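Local coordinates for protein galactonate dehydratase (Zobellia galactanivorans, PDB 5OLC) that probably belongs to the enolase superfamily, joining a mandelate racemase/muconate lactonizing enzyme-like N-terminal domain to a TIM-barrel domain, in an eight-chain assembly, at residues D237-R243 against K268-D272; K263-D267 against L293-V299; S165-K169 against L356-H360; I136-T142 against L333-D339; I14-V18 against K64-D68. All blocks are in the same frame, centred on the assembly; numbering follows the deposited sequence.

In the fold
From the N terminus, contact 5 closes first, laying helix 60-70 against the edge strand 11-22 of the N-terminal antiparallel sheet, and it is finished before the barrel begins. Contacts 3 and 4 then span most of the barrel domain. They cross, since 136-142 opens before 165-169 and 333-339 arrives before 356-360, and they touch near E138, P139, K169 and G359. Contact 4 brings the first and last parallel strands together, while contact 3 adds the hairpin turn beyond them. Nested inside both loops, contacts 1 and 2 cross and touch each other: contact 1 joins helix 236-245 to the loop after helix 258-267, and contact 2 joins 258-267 to 283-296.

Contact 1: residues D237-R243 against K268-D272; sequences DGYKRLR and KDCVD
The guanidinium of R243 is held between the backbone and two carboxylates of 268-272. Over one of its faces stands the carbonyl of V271, with V271 O 3.4 Å from R243 CZ. D269 O and D272 OD1 sit at its edge, in the plane. NH1 of R243 donates to D269 O at 2.8 Å, from above that carbonyl's plane, and more weakly to D269 OD1 at 3.0 Å, completing a salt bridge. NH2 of R243 bonds to D272 OD1 at 3.1 Å, while NE adds weak bonds to both carboxylate oxygens. The D269 and D272 carboxylates are turned 77° and 82° from the guanidinium, so neither pairs with it flat. An arm extended from CG to NE carries the group past C270. K240, also stretched out, lays CD 3.4 Å from K268 O, and Y239 CB packs on C270 CB at 3.8 Å. The main partner of D269 OD1 is R241 of the second subunit, a salt bridge that takes the network to a subunit interface. Within the chain, D272 OD2 accepts from the backbone N of I250. Helix 236-245 sets Y239 and L242 on P230 and on strand 250-252, with L242 continuing onto helix 209-219, while 268-272 runs alongside from helix 258-267 into strand 273-274.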
# COMPACT_ATOMS: atom_id res chain seq x y z
N ASP A 237 -10.27 3.20 -11.93
CA ASP A 237 -9.11 2.42 -12.37
C ASP A 237 -8.91 2.54 -13.88
O ASP A 237 -7.78 2.50 -14.35
CB ASP A 237 -9.23 0.96 -11.92
CG ASP A 237 -9.10 0.70 -10.42
OD1 ASP A 237 -8.78 1.65 -9.66
OD2 ASP A 237 -9.29 -0.47 -10.00
N GLY A 238 -10.00 2.73 -14.61
CA GLY A 238 -9.98 2.91 -16.06
C GLY A 238 -9.37 4.22 -16.46
O GLY A 238 -8.56 4.26 -17.39
N TYR A 239 -9.74 5.30 -15.76
CA TYR A 239 -9.24 6.67 -15.94
C TYR A 239 -7.72 6.66 -15.74
O TYR A 239 -6.98 7.01 -16.66
CB TYR A 239 -9.90 7.62 -14.91
CG TYR A 239 -11.16 8.33 -15.39
CD1 TYR A 239 -11.08 9.54 -16.08
CD2 TYR A 239 -12.42 7.84 -15.08
CE1 TYR A 239 -12.23 10.20 -16.51
CE2 TYR A 239 -13.58 8.48 -15.52
CZ TYR A 239 -13.48 9.67 -16.24
OH TYR A 239 -14.61 10.32 -16.68
N LYS A 240 -7.26 6.18 -14.54
CA LYS A 240 -5.85 6.07 -14.16
C LYS A 240 -5.01 5.33 -15.21
O LYS A 240 -3.95 5.84 -15.58
CB LYS A 240 -5.68 5.41 -12.77
CG LYS A 240 -4.28 5.63 -12.19
CD LYS A 240 -4.10 5.04 -10.81
CE LYS A 240 -2.77 5.46 -10.23
NZ LYS A 240 -2.77 5.42 -8.74
N ARG A 241 -5.49 4.15 -15.67
CA ARG A 241 -4.82 3.32 -16.69
C ARG A 241 -4.71 4.08 -18.02
O ARG A 241 -3.65 4.09 -18.65
CB ARG A 241 -5.60 2.01 -16.93
CG ARG A 241 -5.30 0.82 -15.99
CD ARG A 241 -5.85 -0.51 -16.54
NE ARG A 241 -7.25 -0.43 -16.99
CZ ARG A 241 -8.31 -0.84 -16.30
NH1 ARG A 241 -8.15 -1.42 -15.11
NH2 ARG A 241 -9.53 -0.70 -16.80
N LEU A 242 -5.81 4.73 -18.44
CA LEU A 242 -5.89 5.50 -19.69
C LEU A 242 -4.87 6.63 -19.69
O LEU A 242 -4.19 6.83 -20.69
CB LEU A 242 -7.31 6.04 -19.90
CG LEU A 242 -7.61 6.66 -21.25
CD1 LEU A 242 -7.40 5.69 -22.37
CD2 LEU A 242 -9.00 7.10 -21.30
N ARG A 243 -4.74 7.31 -18.54
CA ARG A 243 -3.79 8.40 -18.30
C ARG A 243 -2.35 7.88 -18.49
O ARG A 243 -1.51 8.57 -19.06
CB ARG A 243 -3.98 8.91 -16.87
CG ARG A 243 -3.84 10.41 -16.71
CD ARG A 243 -3.86 10.75 -15.25
NE ARG A 243 -3.25 12.05 -15.00
CZ ARG A 243 -2.97 12.51 -13.78
NH1 ARG A 243 -3.22 11.76 -12.71
NH2 ARG A 243 -2.43 13.71 -13.62
N LYS A 268 -7.14 8.87 -6.35
CA LYS A 268 -6.89 7.79 -7.29
C LYS A 268 -6.14 8.24 -8.55
O LYS A 268 -6.05 7.46 -9.50
CB LYS A 268 -8.21 7.06 -7.62
CG LYS A 268 -8.95 6.49 -6.41
CD LYS A 268 -9.75 5.23 -6.77
CE LYS A 268 -9.06 3.92 -6.40
NZ LYS A 268 -9.91 3.06 -5.53
N ASP A 269 -5.56 9.47 -8.55
CA ASP A 269 -4.77 10.04 -9.67
C ASP A 269 -5.43 9.84 -11.08
O ASP A 269 -4.74 9.55 -12.07
CB ASP A 269 -3.32 9.49 -9.63
CG ASP A 269 -2.21 10.50 -9.92
OD1 ASP A 269 -2.46 11.73 -9.78
OD2 ASP A 269 -1.08 10.06 -10.28
N CYS A 270 -6.78 10.02 -11.14
CA CYS A 270 -7.62 9.81 -12.32
C CYS A 270 -7.43 10.83 -13.42
O CYS A 270 -7.25 10.46 -14.59
CB CYS A 270 -9.09 9.73 -11.91
SG CYS A 270 -9.42 8.56 -10.58
N VAL A 271 -7.57 12.13 -13.07
CA VAL A 271 -7.58 13.21 -14.05
C VAL A 271 -6.38 14.15 -13.99
O VAL A 271 -5.72 14.32 -12.95
CB VAL A 271 -8.91 14.00 -13.96
CG1 VAL A 271 -10.10 13.12 -14.31
CG2 VAL A 271 -9.11 14.65 -12.59
N ASP A 272 -6.13 14.79 -15.15
CA ASP A 272 -5.16 15.85 -15.37
C ASP A 272 -5.91 17.18 -15.11
O ASP A 272 -5.31 18.12 -14.57
CB ASP A 272 -4.64 15.81 -16.82
CG ASP A 272 -3.59 14.75 -17.06
OD1 ASP A 272 -2.46 14.90 -16.53
OD2 ASP A 272 -3.87 13.81 -17.81

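Contact 2: residues K263-D267 against L293-V299; sequences KRLFD and LAQTYNV
F266 fills the middle of the contact, its ring wedged between the last turn of helix 283-296 and the chain leaving it. CZ of F266 meets A294 CB at 3.9 Å, CE2 approaches L293 CB, and CD1 touches V299 CG2 at 3.7 Å. V299 can return to the ring because the helix ends in a Schellman motif at N298, which turns the chain back. Y297 adds its ring: CB of F266 lies over one face of the tyrosine, 3.6 Å from Y297 CG, as a CH-pi contact. The two rings are inclined at 31° with centroids 5.6 Å apart. Farther out, K263 CD comes 3.4 Å from Y297 OH. That hydroxyl lies 2.7 Å from D267 OD1, a weak hydrogen bond that may compete with one to the hydroxyl of Y297 of the fourth subunit. The other oxygen, D267 OD2, receives K263 NZ at 2.7 Å through its syn lone pair, in a salt bridge one helical turn long. Y297 of the fourth subunit also makes a cation-pi contact with K263. The chemistry thus divides: an apolar wedge joins two barrel helices within the chain, and a lysine-aspartate-tyrosine rim lies at the interface with the fourth subunit.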
# COMPACT_ATOMS: atom_id res chain seq x y z
N LYS A 263 -12.27 14.60 -3.58
CA LYS A 263 -11.12 14.09 -2.83
C LYS A 263 -10.85 12.65 -3.28
O LYS A 263 -9.71 12.31 -3.57
CB LYS A 263 -11.39 14.20 -1.31
CG LYS A 263 -10.91 13.09 -0.37
CD LYS A 263 -9.44 13.18 -0.02
CE LYS A 263 -9.12 12.52 1.31
NZ LYS A 263 -9.31 11.03 1.36
N ARG A 264 -11.93 11.83 -3.40
CA ARG A 264 -11.86 10.44 -3.84
C ARG A 264 -11.39 10.34 -5.30
O ARG A 264 -10.58 9.46 -5.59
CB ARG A 264 -13.16 9.66 -3.54
CG ARG A 264 -14.12 9.33 -4.71
CD ARG A 264 -15.27 8.40 -4.27
NE ARG A 264 -16.31 9.05 -3.45
CZ ARG A 264 -16.37 9.04 -2.11
NH1 ARG A 264 -17.37 9.66 -1.48
NH2 ARG A 264 -15.43 8.44 -1.39
N LEU A 265 -11.78 11.29 -6.17
CA LEU A 265 -11.32 11.30 -7.56
C LEU A 265 -9.81 11.58 -7.62
O LEU A 265 -9.08 10.89 -8.33
CB LEU A 265 -12.12 12.33 -8.39
CG LEU A 265 -11.72 12.47 -9.88
CD1 LEU A 265 -12.35 11.40 -10.71
CD2 LEU A 265 -12.10 13.81 -10.41
N PHE A 266 -9.36 12.58 -6.85
CA PHE A 266 -7.96 12.99 -6.81
C PHE A 266 -7.04 11.96 -6.12
O PHE A 266 -5.87 11.87 -6.49
CB PHE A 266 -7.80 14.37 -6.13
CG PHE A 266 -8.52 15.55 -6.77
CD1 PHE A 266 -8.52 15.73 -8.15
CD2 PHE A 266 -9.12 16.52 -5.98
CE1 PHE A 266 -9.15 16.83 -8.72
CE2 PHE A 266 -9.74 17.63 -6.56
CZ PHE A 266 -9.75 17.78 -7.93
N ASP A 267 -7.58 11.21 -5.12
CA ASP A 267 -6.82 10.21 -4.37
C ASP A 267 -6.40 9.07 -5.26
O ASP A 267 -5.42 8.39 -4.95
CB ASP A 267 -7.64 9.65 -3.20
CG ASP A 267 -7.54 10.43 -1.90
OD1 ASP A 267 -6.72 11.36 -1.82
OD2 ASP A 267 -8.26 10.08 -0.97
N LEU A 293 -8.94 22.03 -2.84
CA LEU A 293 -8.55 20.63 -2.91
C LEU A 293 -7.75 20.39 -4.18
O LEU A 293 -6.63 19.87 -4.10
CB LEU A 293 -9.80 19.74 -2.92
CG LEU A 293 -10.19 19.13 -1.59
CD1 LEU A 293 -11.46 18.34 -1.73
CD2 LEU A 293 -9.11 18.18 -1.08
N ALA A 294 -8.29 20.80 -5.35
CA ALA A 294 -7.62 20.65 -6.64
C ALA A 294 -6.22 21.19 -6.54
O ALA A 294 -5.30 20.49 -6.92
CB ALA A 294 -8.39 21.38 -7.73
N GLN A 295 -6.07 22.39 -5.91
CA GLN A 295 -4.81 23.11 -5.65
C GLN A 295 -3.83 22.29 -4.83
O GLN A 295 -2.69 22.14 -5.23
CB GLN A 295 -5.10 24.46 -4.98
CG GLN A 295 -3.87 25.33 -4.71
CD GLN A 295 -4.19 26.80 -4.84
OE1 GLN A 295 -4.94 27.38 -4.04
NE2 GLN A 295 -3.63 27.43 -5.86
N THR A 296 -4.28 21.78 -3.68
CA THR A 296 -3.52 20.93 -2.77
C THR A 296 -3.02 19.69 -3.54
O THR A 296 -1.85 19.34 -3.42
CB THR A 296 -4.41 20.59 -1.56
OG1 THR A 296 -4.97 21.78 -1.02
CG2 THR A 296 -3.70 19.81 -0.51
N TYR A 297 -3.88 19.06 -4.35
CA TYR A 297 -3.52 17.90 -5.15
C TYR A 297 -2.77 18.26 -6.43
O TYR A 297 -2.39 17.37 -7.18
CB TYR A 297 -4.77 17.03 -5.48
CG TYR A 297 -5.20 16.17 -4.32
CD1 TYR A 297 -4.55 14.96 -4.05
CD2 TYR A 297 -6.18 16.59 -3.43
CE1 TYR A 297 -4.93 14.17 -2.97
CE2 TYR A 297 -6.54 15.82 -2.33
CZ TYR A 297 -5.91 14.61 -2.10
OH TYR A 297 -6.27 13.85 -1.02
N ASN A 298 -2.57 19.56 -6.68
CA ASN A 298 -1.88 20.06 -7.87
C ASN A 298 -2.48 19.51 -9.21
O ASN A 298 -1.77 18.98 -10.08
CB ASN A 298 -0.34 19.83 -7.75
CG ASN A 298 0.31 20.61 -6.62
OD1 ASN A 298 0.41 21.84 -6.64
ND2 ASN A 298 0.79 19.90 -5.60
N VAL A 299 -3.81 19.62 -9.33
CA VAL A 299 -4.63 19.21 -10.48
C VAL A 299 -5.35 20.45 -10.96
O VAL A 299 -5.96 21.14 -10.14
CB VAL A 299 -5.71 18.14 -10.14
CG1 VAL A 299 -6.26 17.49 -11.40
CG2 VAL A 299 -5.20 17.09 -9.16

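Contact 3: residues S165-K169 against L356-H360; sequences SQGFK and LENGH
K169 reaches N358 by doubling back on itself. CG starts anti to the carbonyl carbon (chi1 -47°), and bends at chi2 (-76°) and chi4 (-78°) swing the ammonium up beside its own loop. There NZ is gripped by two carbonyls: G167 O at 2.8 Å, and N358 O at 2.8 Å, the latter met from above the carbonyl plane. The same turn brings K169 CE to 3.7 Å from H360 CE1, with NZ over one face of the imidazole. Glycines permit the close meeting of the backbones: G167 closes helix 154-165 in a Schellman motif, G359 lies in the type I' turn E357-H360, and G167 CA is 3.9 Å from N358 CA. A water links the two loops, accepting from K169 N at 2.9 Å and donating to G359 O at 3.1 Å. The carbonyl oxygens clustered round NZ would probably favour a charged ammonium, whose two bonds join the hairpin turn to the loop entering strand 170-174.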
# COMPACT_ATOMS: atom_id res chain seq x y z
N SER A 165 -13.37 31.56 -37.17
CA SER A 165 -13.69 32.88 -37.74
C SER A 165 -14.20 33.84 -36.67
O SER A 165 -13.92 35.04 -36.73
CB SER A 165 -14.73 32.74 -38.84
OG SER A 165 -14.29 31.83 -39.84
N GLN A 166 -14.93 33.30 -35.67
CA GLN A 166 -15.49 34.05 -34.54
C GLN A 166 -14.42 34.46 -33.49
O GLN A 166 -14.76 35.11 -32.49
CB GLN A 166 -16.65 33.29 -33.89
CG GLN A 166 -17.96 33.44 -34.65
CD GLN A 166 -19.13 32.95 -33.85
OE1 GLN A 166 -19.59 31.82 -33.99
NE2 GLN A 166 -19.69 33.82 -33.01
N GLY A 167 -13.17 34.06 -33.73
CA GLY A 167 -12.03 34.39 -32.88
C GLY A 167 -11.57 33.33 -31.89
O GLY A 167 -10.47 33.44 -31.35
N PHE A 168 -12.41 32.29 -31.62
CA PHE A 168 -12.14 31.21 -30.67
C PHE A 168 -10.77 30.58 -30.85
O PHE A 168 -10.33 30.34 -31.98
CB PHE A 168 -13.23 30.15 -30.68
CG PHE A 168 -14.54 30.60 -30.10
CD1 PHE A 168 -14.79 30.49 -28.73
CD2 PHE A 168 -15.53 31.14 -30.90
CE1 PHE A 168 -16.01 30.92 -28.18
CE2 PHE A 168 -16.75 31.56 -30.36
CZ PHE A 168 -16.98 31.44 -29.00
N LYS A 169 -10.07 30.35 -29.72
CA LYS A 169 -8.72 29.79 -29.66
C LYS A 169 -8.73 28.27 -29.47
O LYS A 169 -7.71 27.60 -29.70
CB LYS A 169 -7.90 30.48 -28.54
CG LYS A 169 -7.99 32.02 -28.49
CD LYS A 169 -7.16 32.73 -29.58
CE LYS A 169 -7.19 34.24 -29.46
NZ LYS A 169 -8.46 34.84 -29.97
N LEU A 356 -17.65 39.52 -25.22
CA LEU A 356 -16.77 38.58 -25.92
C LEU A 356 -16.42 39.07 -27.32
O LEU A 356 -17.30 39.15 -28.18
CB LEU A 356 -17.38 37.16 -25.98
CG LEU A 356 -16.47 36.10 -26.61
CD1 LEU A 356 -16.37 34.88 -25.74
CD2 LEU A 356 -16.93 35.73 -28.03
N GLU A 357 -15.14 39.33 -27.56
CA GLU A 357 -14.65 39.76 -28.87
C GLU A 357 -13.28 39.15 -29.18
O GLU A 357 -12.31 39.35 -28.44
CB GLU A 357 -14.66 41.29 -29.01
CG GLU A 357 -15.86 41.82 -29.79
CD GLU A 357 -16.60 43.00 -29.19
OE1 GLU A 357 -17.82 42.86 -28.94
OE2 GLU A 357 -15.97 44.06 -28.98
N ASN A 358 -13.23 38.38 -30.28
CA ASN A 358 -12.07 37.66 -30.80
C ASN A 358 -11.48 36.67 -29.77
O ASN A 358 -10.36 36.82 -29.29
CB ASN A 358 -11.00 38.60 -31.39
CG ASN A 358 -10.16 37.92 -32.45
OD1 ASN A 358 -10.57 37.79 -33.62
ND2 ASN A 358 -8.99 37.42 -32.07
N GLY A 359 -12.30 35.66 -29.44
CA GLY A 359 -11.96 34.57 -28.53
C GLY A 359 -11.79 34.92 -27.07
O GLY A 359 -11.75 34.02 -26.23
N HIS A 360 -11.66 36.22 -26.74
CA HIS A 360 -11.45 36.67 -25.37
C HIS A 360 -12.71 37.21 -24.73
O HIS A 360 -13.40 38.05 -25.32
CB HIS A 360 -10.29 37.67 -25.25
CG HIS A 360 -8.95 37.17 -25.72
ND1 HIS A 360 -8.56 35.84 -25.53
CD2 HIS A 360 -7.94 37.83 -26.32
CE1 HIS A 360 -7.35 35.75 -26.05
NE2 HIS A 360 -6.93 36.92 -26.54
O HOH W 1 -10.90 31.20 -27.07

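Contact 4: residues I136-T142 against L333-D339; sequences IIEPYAT and LPTMELD
E138, Y140 and L338 supply the backbone bonds that join the two segments: E138 N to P334 O at 2.8 Å, Y140 N to M336 O at 3.1 Å and L338 N to Y140 O at 3.2 Å. Y140, A141 and T142 are paired with E337, L338 and D339 in parallel register. On the face with Y140, T142 and E337, CG of Y140 lies between its backbone N and carbonyl carbon (chi1 59°), which folds the ring over the neighbouring strand. CA of E337 then sits over one ring face, 4.0 Å from the centroid, as a CH-pi contact. T142 CG2 meets E337 CG at 3.6 Å. The E337 carboxylate has its main partner in K172, whose strand flanks 136-142. Toward helix 309-321, which both residues touch, I137 CD1 meets M336 CG at 3.5 Å. P139 CB packs beside L338 CB at 3.8 Å. At the N-terminal end, L333 CD2 lies 3.9 Å from I136 CG2. Strand 136-142 also pairs with 170-174, first in the parallel series that ends at 300-301; joining it to 337-339 is the closure of a beta/alpha barrel, as in the C-terminal domains of the enolase superfamily.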
# COMPACT_ATOMS: atom_id res chain seq x y z
N ILE A 136 -9.37 38.65 -17.91
CA ILE A 136 -9.67 38.17 -19.26
C ILE A 136 -9.49 36.66 -19.24
O ILE A 136 -8.55 36.15 -18.63
CB ILE A 136 -8.79 38.88 -20.34
CG1 ILE A 136 -9.15 40.39 -20.44
CG2 ILE A 136 -8.90 38.21 -21.73
CD1 ILE A 136 -8.17 41.30 -19.72
N ILE A 137 -10.46 35.94 -19.83
CA ILE A 137 -10.47 34.49 -19.93
C ILE A 137 -10.81 34.13 -21.41
O ILE A 137 -11.56 34.87 -22.04
CB ILE A 137 -11.31 33.75 -18.82
CG1 ILE A 137 -12.55 33.07 -19.36
CG2 ILE A 137 -11.69 34.62 -17.62
CD1 ILE A 137 -12.34 31.67 -19.52
N GLU A 138 -10.21 33.07 -21.97
CA GLU A 138 -10.44 32.66 -23.36
C GLU A 138 -11.23 31.34 -23.41
O GLU A 138 -10.65 30.26 -23.31
CB GLU A 138 -9.13 32.65 -24.20
CG GLU A 138 -7.98 31.81 -23.66
CD GLU A 138 -6.87 31.54 -24.66
OE1 GLU A 138 -6.32 30.42 -24.64
OE2 GLU A 138 -6.54 32.46 -25.45
N PRO A 139 -12.58 31.40 -23.50
CA PRO A 139 -13.36 30.15 -23.46
C PRO A 139 -13.30 29.31 -24.73
O PRO A 139 -12.85 29.80 -25.77
CB PRO A 139 -14.78 30.62 -23.14
CG PRO A 139 -14.85 31.99 -23.70
CD PRO A 139 -13.46 32.58 -23.61
N TYR A 140 -13.74 28.04 -24.63
CA TYR A 140 -13.79 27.14 -25.78
C TYR A 140 -15.23 26.96 -26.27
O TYR A 140 -16.18 27.07 -25.48
CB TYR A 140 -13.09 25.80 -25.52
CG TYR A 140 -13.63 24.99 -24.35
CD1 TYR A 140 -13.13 25.16 -23.06
CD2 TYR A 140 -14.56 23.97 -24.56
CE1 TYR A 140 -13.60 24.39 -22.00
CE2 TYR A 140 -15.03 23.19 -23.50
CZ TYR A 140 -14.55 23.41 -22.22
OH TYR A 140 -15.00 22.65 -21.16
N ALA A 141 -15.38 26.74 -27.58
CA ALA A 141 -16.67 26.56 -28.23
C ALA A 141 -17.04 25.07 -28.27
O ALA A 141 -16.27 24.28 -28.82
CB ALA A 141 -16.63 27.14 -29.63
N THR A 142 -18.21 24.69 -27.70
CA THR A 142 -18.70 23.30 -27.72
C THR A 142 -19.68 23.10 -28.89
O THR A 142 -20.64 23.86 -29.02
CB THR A 142 -19.26 22.87 -26.35
OG1 THR A 142 -20.39 23.67 -26.01
CG2 THR A 142 -18.23 22.92 -25.25
N LEU A 333 -3.54 32.67 -19.89
CA LEU A 333 -4.99 32.88 -19.99
C LEU A 333 -5.82 31.62 -19.74
O LEU A 333 -5.66 30.64 -20.48
CB LEU A 333 -5.41 33.49 -21.35
CG LEU A 333 -5.17 34.98 -21.56
CD1 LEU A 333 -5.43 35.35 -23.00
CD2 LEU A 333 -6.04 35.83 -20.65
N PRO A 334 -6.76 31.64 -18.77
CA PRO A 334 -7.59 30.45 -18.50
C PRO A 334 -8.72 30.25 -19.50
O PRO A 334 -9.04 31.19 -20.22
CB PRO A 334 -8.14 30.74 -17.11
CG PRO A 334 -8.26 32.20 -17.06
CD PRO A 334 -7.08 32.73 -17.82
N THR A 335 -9.33 29.04 -19.52
CA THR A 335 -10.49 28.70 -20.37
C THR A 335 -11.68 28.26 -19.50
O THR A 335 -11.51 27.93 -18.31
CB THR A 335 -10.21 27.60 -21.42
OG1 THR A 335 -10.04 26.33 -20.78
CG2 THR A 335 -9.04 27.92 -22.34
N MET A 336 -12.88 28.23 -20.10
CA MET A 336 -14.13 27.78 -19.49
C MET A 336 -15.08 27.27 -20.57
O MET A 336 -14.87 27.57 -21.75
CB MET A 336 -14.78 28.88 -18.64
CG MET A 336 -15.44 29.96 -19.46
SD MET A 336 -16.39 31.07 -18.43
CE MET A 336 -17.16 31.98 -19.65
N GLU A 337 -16.11 26.50 -20.18
CA GLU A 337 -17.05 25.94 -21.15
C GLU A 337 -18.09 26.96 -21.62
O GLU A 337 -18.97 27.36 -20.86
CB GLU A 337 -17.72 24.65 -20.63
CG GLU A 337 -18.39 23.83 -21.73
CD GLU A 337 -18.74 22.39 -21.42
OE1 GLU A 337 -17.99 21.74 -20.65
OE2 GLU A 337 -19.71 21.88 -22.02
N LEU A 338 -17.99 27.33 -22.91
CA LEU A 338 -18.94 28.25 -23.52
C LEU A 338 -19.78 27.51 -24.57
O LEU A 338 -19.33 27.34 -25.70
CB LEU A 338 -18.22 29.47 -24.12
CG LEU A 338 -19.07 30.69 -24.46
CD1 LEU A 338 -19.54 31.44 -23.21
CD2 LEU A 338 -18.31 31.64 -25.34
N ASP A 339 -21.00 27.05 -24.16
CA ASP A 339 -21.95 26.34 -25.02
C ASP A 339 -22.35 27.21 -26.21
O ASP A 339 -22.93 28.28 -26.01
CB ASP A 339 -23.19 25.89 -24.23
CG ASP A 339 -24.23 25.11 -25.03
OD1 ASP A 339 -23.83 24.31 -25.91
OD2 ASP A 339 -25.44 25.27 -24.75

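Contact 5: residues I14-V18 against K64-D68; sequences IEPYV and KSGID
P16 and K64 mark the closest backbone approach, their CA atoms 5.8 Å apart, where strand 14-18 and helix 64-68 run almost antiparallel at 170°. The short axes come within 8.4 Å, and no hydrogen bond passes between them, so side chains alone make the contact. Alternate residues of the strand, I14, P16 and V18, meet the helix, whereas E15 and Y17 direct their side chains away and bond to each other. At one end, I14 CG2 touches I67 CG2 at 3.6 Å. In the middle the P16 ring rests on three helix side chains: its CB faces K64 CG at 3.7 Å, its CG faces I67 CG2 at 3.9 Å, and the same CG meets D68 OD1 at 3.3 Å. At the other end V18 CG2 meets K64 CG at 3.4 Å. K64 serves both proline and valine because its CG is anti to the backbone N (chi1 -156°) and the chain then bends at chi2 and chi3, crossing each of them at about a right angle. The bend also carries NZ back to D68 OD2 at 3.1 Å, a salt bridge on the syn lone pair. I14 and I67 continue inward to V42 of strand 36-46. The contact is therefore a hydrophobic seam of the N-terminal domain, with a K64-D68 ion pair beside the proline while the lysine's aliphatic part does the packing.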
# COMPACT_ATOMS: atom_id res chain seq x y z
N ILE A 14 -38.28 32.25 -2.18
CA ILE A 14 -37.48 31.44 -3.11
C ILE A 14 -38.46 30.99 -4.21
O ILE A 14 -39.51 30.42 -3.90
CB ILE A 14 -36.73 30.22 -2.45
CG1 ILE A 14 -35.85 30.65 -1.25
CG2 ILE A 14 -35.88 29.46 -3.49
CD1 ILE A 14 -35.75 29.62 -0.17
N GLU A 15 -38.15 31.28 -5.49
CA GLU A 15 -39.04 30.96 -6.61
C GLU A 15 -38.37 30.14 -7.73
O GLU A 15 -37.75 30.72 -8.63
CB GLU A 15 -39.70 32.22 -7.18
CG GLU A 15 -40.86 32.74 -6.33
CD GLU A 15 -41.23 34.20 -6.45
OE1 GLU A 15 -40.69 34.92 -7.32
OE2 GLU A 15 -42.09 34.64 -5.65
N PRO A 16 -38.56 28.80 -7.73
CA PRO A 16 -37.99 27.98 -8.82
C PRO A 16 -38.85 28.00 -10.09
O PRO A 16 -40.06 27.98 -10.02
CB PRO A 16 -37.90 26.59 -8.19
CG PRO A 16 -38.98 26.56 -7.14
CD PRO A 16 -39.29 27.97 -6.74
N TYR A 17 -38.21 28.10 -11.25
CA TYR A 17 -38.90 28.14 -12.54
C TYR A 17 -38.28 27.15 -13.49
O TYR A 17 -37.07 27.20 -13.72
CB TYR A 17 -38.84 29.53 -13.19
CG TYR A 17 -39.33 30.67 -12.31
CD1 TYR A 17 -40.69 30.87 -12.09
CD2 TYR A 17 -38.43 31.58 -11.77
CE1 TYR A 17 -41.14 31.93 -11.29
CE2 TYR A 17 -38.87 32.64 -10.97
CZ TYR A 17 -40.23 32.81 -10.74
OH TYR A 17 -40.69 33.84 -9.95
N VAL A 18 -39.11 26.23 -14.03
CA VAL A 18 -38.72 25.22 -15.01
C VAL A 18 -39.05 25.83 -16.36
O VAL A 18 -40.22 26.13 -16.64
CB VAL A 18 -39.43 23.86 -14.83
CG1 VAL A 18 -39.03 22.90 -15.94
CG2 VAL A 18 -39.13 23.27 -13.47
N LYS A 64 -36.42 21.26 -9.32
CA LYS A 64 -37.45 22.20 -8.92
C LYS A 64 -38.15 21.74 -7.64
O LYS A 64 -38.49 22.57 -6.80
CB LYS A 64 -38.44 22.35 -10.07
CG LYS A 64 -39.22 23.66 -10.05
CD LYS A 64 -40.71 23.44 -9.92
CE LYS A 64 -41.22 23.73 -8.54
NZ LYS A 64 -42.65 23.33 -8.39
N SER A 65 -38.33 20.43 -7.47
CA SER A 65 -38.97 19.89 -6.27
C SER A 65 -37.97 19.91 -5.12
O SER A 65 -38.38 20.01 -3.96
CB SER A 65 -39.46 18.48 -6.53
OG SER A 65 -40.41 18.49 -7.57
N GLY A 66 -36.69 19.78 -5.48
CA GLY A 66 -35.57 19.80 -4.54
C GLY A 66 -35.52 21.13 -3.83
O GLY A 66 -35.53 21.16 -2.60
N ILE A 67 -35.56 22.25 -4.62
CA ILE A 67 -35.58 23.62 -4.11
C ILE A 67 -36.76 23.76 -3.14
O ILE A 67 -36.57 24.24 -2.01
CB ILE A 67 -35.61 24.65 -5.25
CG1 ILE A 67 -34.28 24.67 -6.01
CG2 ILE A 67 -35.96 26.04 -4.70
CD1 ILE A 67 -34.38 24.82 -7.48
N ASP A 68 -37.97 23.27 -3.56
CA ASP A 68 -39.20 23.26 -2.75
C ASP A 68 -39.00 22.53 -1.42
O ASP A 68 -39.68 22.87 -0.43
CB ASP A 68 -40.34 22.58 -3.52
CG ASP A 68 -40.86 23.27 -4.77
OD1 ASP A 68 -40.43 24.41 -5.05
OD2 ASP A 68 -41.73 22.69 -5.45